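Local coordinates for Co-chaperone DjlA N-terminal domain-containing protein (Porphyromonas gingivalis, PDB 2H5N) that is of unknown function but binds magnesium and, as an all-helical member of the TerB family, probably resembles the N-terminal domain of the co-chaperone DjlA, at residues M11-S14 / G15-T19; F50-L53 / Q54-D58. All coordinates share one frame; numbering follows the deposited sequence. Where two conformers were deposited one is given.

Contact 1: residues M11-S14 / G15-T19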
loop_
_atom_site.group_PDB
_atom_site.type_symbol
_atom_site.label_atom_id
_atom_site.label_comp_id
_atom_site.label_asym_id
_atom_site.label_seq_id
_atom_site.Cartn_x
_atom_site.Cartn_y
_atom_site.Cartn_z
ATOM N N MET A 11 23.364 -18.367 14.738
ATOM C CA MET A 11 22.159 -17.555 14.966
ATOM C C MET A 11 21.066 -18.209 14.141
ATOM O O MET A 11 21.218 -18.374 12.932
ATOM C CB MET A 11 22.406 -16.095 14.557
ATOM C CG MET A 11 21.223 -15.167 14.779
ATOM S SD MET A 11 21.595 -13.440 14.370
ATOM C CE MET A 11 22.505 -13.188 15.864
ATOM N N THR A 12 20.011 -18.684 14.783
ATOM C CA THR A 12 18.967 -19.416 14.047
ATOM C C THR A 12 17.623 -18.700 14.067
ATOM O O THR A 12 17.294 -18.012 15.040
ATOM C CB THR A 12 18.767 -20.870 14.569
ATOM O OG1 THR A 12 18.472 -20.842 15.979
ATOM C CG2 THR A 12 19.994 -21.708 14.322
ATOM N N PHE A 13 16.844 -18.872 12.997
ATOM C CA PHE A 13 15.488 -18.318 12.927
ATOM C C PHE A 13 14.507 -19.327 12.374
ATOM O O PHE A 13 14.757 -19.934 11.334
ATOM C CB PHE A 13 15.457 -17.061 12.037
ATOM C CG PHE A 13 16.362 -15.964 12.507
ATOM C CD1 PHE A 13 15.879 -14.945 13.334
ATOM C CD2 PHE A 13 17.700 -15.944 12.138
ATOM C CE1 PHE A 13 16.712 -13.919 13.764
ATOM C CE2 PHE A 13 18.546 -14.934 12.582
ATOM C CZ PHE A 13 18.051 -13.907 13.391
ATOM N N SER A 14 13.383 -19.504 13.070
ATOM C CA SER A 14 12.271 -20.330 12.550
ATOM C C SER A 14 11.694 -19.696 11.289
ATOM O O SER A 14 11.925 -18.515 11.051
ATOM C CB SER A 14 11.199 -20.516 13.613
ATOM O OG SER A 14 10.434 -19.330 13.765
ATOM N N GLY A 15 11.013 -20.498 10.463
ATOM C CA GLY A 15 10.226 -19.999 9.351
ATOM C C GLY A 15 9.258 -18.876 9.704
ATOM O O GLY A 15 9.122 -17.916 8.941
ATOM N N GLN A 16 8.556 -18.966 10.834
ATOM C CA GLN A 16 7.613 -17.879 11.159
ATOM C C GLN A 16 8.331 -16.621 11.689
ATOM O O GLN A 16 7.843 -15.518 11.498
ATOM C CB GLN A 16 6.382 -18.341 11.995
ATOM C CG GLN A 16 6.619 -18.729 13.451
ATOM C CD GLN A 16 5.427 -19.462 14.111
ATOM O OE1 GLN A 16 4.266 -19.015 14.054
ATOM N NE2 GLN A 16 5.720 -20.583 14.747
ATOM N N GLU A 17 9.506 -16.786 12.301
ATOM C CA GLU A 17 10.340 -15.624 12.664
ATOM C C GLU A 17 10.865 -14.905 11.432
ATOM O O GLU A 17 10.803 -13.685 11.379
ATOM C CB GLU A 17 11.509 -16.011 13.568
ATOM C CG GLU A 17 11.098 -16.204 15.043
ATOM C CD GLU A 17 12.167 -16.942 15.877
ATOM O OE1 GLU A 17 13.032 -17.657 15.283
ATOM O OE2 GLU A 17 12.131 -16.836 17.128
ATOM N N LEU A 18 11.343 -15.655 10.433
ATOM C CA LEU A 18 11.774 -15.081 9.177
ATOM C C LEU A 18 10.655 -14.335 8.453
ATOM O O LEU A 18 10.873 -13.257 7.916
ATOM C CB LEU A 18 12.328 -16.193 8.266
ATOM C CG LEU A 18 13.701 -16.786 8.660
ATOM C CD1 LEU A 18 14.051 -17.975 7.721
ATOM C CD2 LEU A 18 14.821 -15.753 8.576
ATOM N N THR A 19 9.457 -14.935 8.417
ATOM C CA THR A 19 8.276 -14.301 7.852
ATOM C C THR A 19 7.989 -12.986 8.607
ATOM O O THR A 19 7.635 -11.969 8.002
ATOM C CB THR A 19 7.070 -15.287 7.956
ATOM O OG1 THR A 19 7.408 -16.523 7.278
ATOM C CG2 THR A 19 5.851 -14.708 7.318
#
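S14 and E17 grip each other in a capping box at the N-terminus of helix 15-30. In one direction, the amide of E17 gives its hydrogen to the hydroxyl of S14, with E17 N 3.1 Å from S14 OG; in the other, S14 N donates to E17 OE1 over 2.9 Å, nearly straight at 159°. The carboxylate takes this N-H on the anti side of OE1, somewhat out of its plane. With S14 OG lodged between its own backbone N and carbonyl carbon (chi1 75°), the hydroxyl faces the E17 N-H at the open end of the helix, and E17 CG comes alongside it at 3.4 Å. The E17 chain is extended beyond CG, long enough to carry OE1 back to the residue before the helix proper. OE1 also forms a salt bridge with R83 NH2 of helix 81-94, so the carboxylate that closes the box has its negative charge met from a second helix, which should favour its ionised form.

The backbone joins in through S14 O, which accepts from L18 N at 3.0 Å. Next to this bond L18 packs on F13: L18 CD2 lies 3.8 Å from F13 CB, while the F13 ring leads away from the helix to meet the ring of F50 edge-to-face. One residue on, G15 O accepts two donors from opposite faces of its carbonyl plane: T19 N, and the hydroxyl T19 OG1 at 2.8 Å.

Contact 2: residues F50-L53 / Q54-D58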
loop_
_atom_site.group_PDB
_atom_site.type_symbol
_atom_site.label_atom_id
_atom_site.label_comp_id
_atom_site.label_asym_id
_atom_site.label_seq_id
_atom_site.Cartn_x
_atom_site.Cartn_y
_atom_site.Cartn_z
ATOM N N PHE A 50 20.264 -13.598 6.933
ATOM C CA PHE A 50 19.538 -14.321 7.996
ATOM C C PHE A 50 19.613 -15.834 7.871
ATOM O O PHE A 50 19.068 -16.560 8.715
ATOM C CB PHE A 50 18.093 -13.848 8.084
ATOM C CG PHE A 50 17.950 -12.523 8.775
ATOM C CD1 PHE A 50 17.878 -12.456 10.154
ATOM C CD2 PHE A 50 17.907 -11.342 8.045
ATOM C CE1 PHE A 50 17.727 -11.228 10.804
ATOM C CE2 PHE A 50 17.778 -10.114 8.672
ATOM C CZ PHE A 50 17.697 -10.048 10.056
ATOM N N GLY A 51 20.254 -16.290 6.796
ATOM C CA GLY A 51 20.683 -17.662 6.669
ATOM C C GLY A 51 19.834 -18.532 5.792
ATOM O O GLY A 51 19.704 -19.729 6.032
ATOM N N ILE A 52 19.243 -17.934 4.770
ATOM C CA ILE A 52 18.436 -18.702 3.809
ATOM C C ILE A 52 19.064 -18.696 2.420
ATOM O O ILE A 52 19.839 -17.797 2.091
ATOM C CB ILE A 52 16.989 -18.182 3.669
ATOM C CG1 ILE A 52 16.972 -16.724 3.164
ATOM C CG2 ILE A 52 16.211 -18.447 4.930
ATOM C CD1 ILE A 52 16.755 -15.669 4.262
ATOM N N LEU A 53 18.676 -19.680 1.612
ATOM C CA LEU A 53 19.033 -19.738 0.196
ATOM C C LEU A 53 18.096 -18.880 -0.669
ATOM O O LEU A 53 16.910 -18.728 -0.348
ATOM C CB LEU A 53 19.052 -21.192 -0.271
ATOM C CG LEU A 53 20.409 -21.900 -0.313
ATOM C CD1 LEU A 53 20.793 -22.274 -1.765
ATOM C CD2 LEU A 53 21.537 -21.095 0.379
ATOM N N GLN A 54 18.641 -18.328 -1.758
ATOM C CA GLN A 54 17.968 -17.309 -2.560
ATOM C C GLN A 54 16.587 -17.766 -3.018
ATOM O O GLN A 54 15.647 -16.979 -3.046
ATOM C CB GLN A 54 18.840 -16.918 -3.752
ATOM C CG GLN A 54 18.599 -15.529 -4.355
ATOM C CD GLN A 54 19.820 -15.053 -5.151
ATOM O OE1 GLN A 54 20.959 -15.187 -4.685
ATOM N NE2 GLN A 54 19.595 -14.522 -6.366
ATOM N N ASP A 55 16.476 -19.054 -3.329
ATOM C CA ASP A 55 15.250 -19.676 -3.839
ATOM C C ASP A 55 14.196 -19.982 -2.778
ATOM O O ASP A 55 13.128 -20.491 -3.114
ATOM C CB ASP A 55 15.599 -20.965 -4.586
ATOM C CG ASP A 55 16.502 -21.876 -3.780
ATOM O OD1 ASP A 55 16.036 -22.438 -2.754
ATOM O OD2 ASP A 55 17.689 -22.019 -4.157
ATOM N N GLN A 56 14.509 -19.701 -1.517
ATOM C CA GLN A 56 13.541 -19.770 -0.420
ATOM C C GLN A 56 12.948 -18.406 -0.140
ATOM O O GLN A 56 11.921 -18.302 0.523
ATOM C CB GLN A 56 14.202 -20.261 0.882
ATOM C CG GLN A 56 14.729 -21.709 0.829
ATOM C CD GLN A 56 15.473 -22.128 2.116
ATOM O OE1 GLN A 56 16.476 -21.510 2.504
ATOM N NE2 GLN A 56 14.992 -23.202 2.766
ATOM N N VAL A 57 13.611 -17.360 -0.634
ATOM C CA VAL A 57 13.221 -15.984 -0.327
ATOM C C VAL A 57 11.808 -15.712 -0.840
ATOM O O VAL A 57 10.969 -15.187 -0.114
ATOM C CB VAL A 57 14.285 -14.945 -0.840
ATOM C CG1 VAL A 57 13.697 -13.535 -0.957
ATOM C CG2 VAL A 57 15.515 -14.940 0.088
ATOM N N ASP A 58 11.523 -16.121 -2.072
ATOM C CA ASP A 58 10.243 -15.756 -2.688
ATOM C C ASP A 58 9.044 -16.318 -1.889
ATOM O O ASP A 58 8.063 -15.605 -1.661
ATOM C CB ASP A 58 10.210 -16.077 -4.197
ATOM C CG ASP A 58 10.838 -14.954 -5.067
ATOM O OD1 ASP A 58 10.713 -13.742 -4.741
ATOM O OD2 ASP A 58 11.435 -15.287 -6.119
#
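The loop that leads into helix 54-64 is fastened to the helix's first turn by L53 and Q56, which exchange two hydrogen bonds. L53 N donates to the amide oxygen of Q56, with N and OE1 3.0 Å apart and an N-H...O angle of 161°; the N-H lies in the plane of the side-chain amide and meets a lone pair of OE1. Going back the other way, Q56 N donates to L53 O at 2.8 Å, but here the donor stands well above the carbonyl plane and is not on a lone pair, as can happen in a tight turn of four residues, L53 to Q56, closed by an i+3 to i bond.

Q56 CG stands anti to its carbonyl carbon (chi1 -65°) and the chain runs on extended, which brings OE1 back beside the loop. Q56 CB lies beyond the oxygen end of the L53 carbonyl, 3.3 Å from L53 O. OE1 itself rests against I52, 3.6 Å from I52 CB, so the polar end that holds the L53 amide also touches an apolar neighbour. On the outer side, L53 and D55 lie side by side and point the same way, with D55 OD2 3.9 Å from L53 CD1.

The apolar part of the contact is I52 on V57: the two side chains cross at about a right angle, and I52 CG1 meets V57 CG2 at 3.8 Å. V57 is buried and also packs on M48 in the loop after helix 37-47. At the start of the loop, F50 turns its ring towards helix 81-94, meeting Y86 and Y90 edge-to-face, while both F50 and I52 lean on L18 of helix 15-30.

Both contacts tie a loop to the first turn of the helix it precedes, and in both the side chain three residues on from S14 or L53, that of E17 or Q56, returns to that residue's backbone N-H. Their centres are about 11 Å apart, and the two meet directly through apolar groups. F13 CE2 comes within 3.5 Å of F50 CD1, and L18 reaches across with CD1 3.6 Å from I52 CG2. Contact 1 thereby joins the start of helix 15-30 to the loop that contact 2 fixes at helix 54-64. Both lie away from the magnesium site formed by V29, D32 and K34.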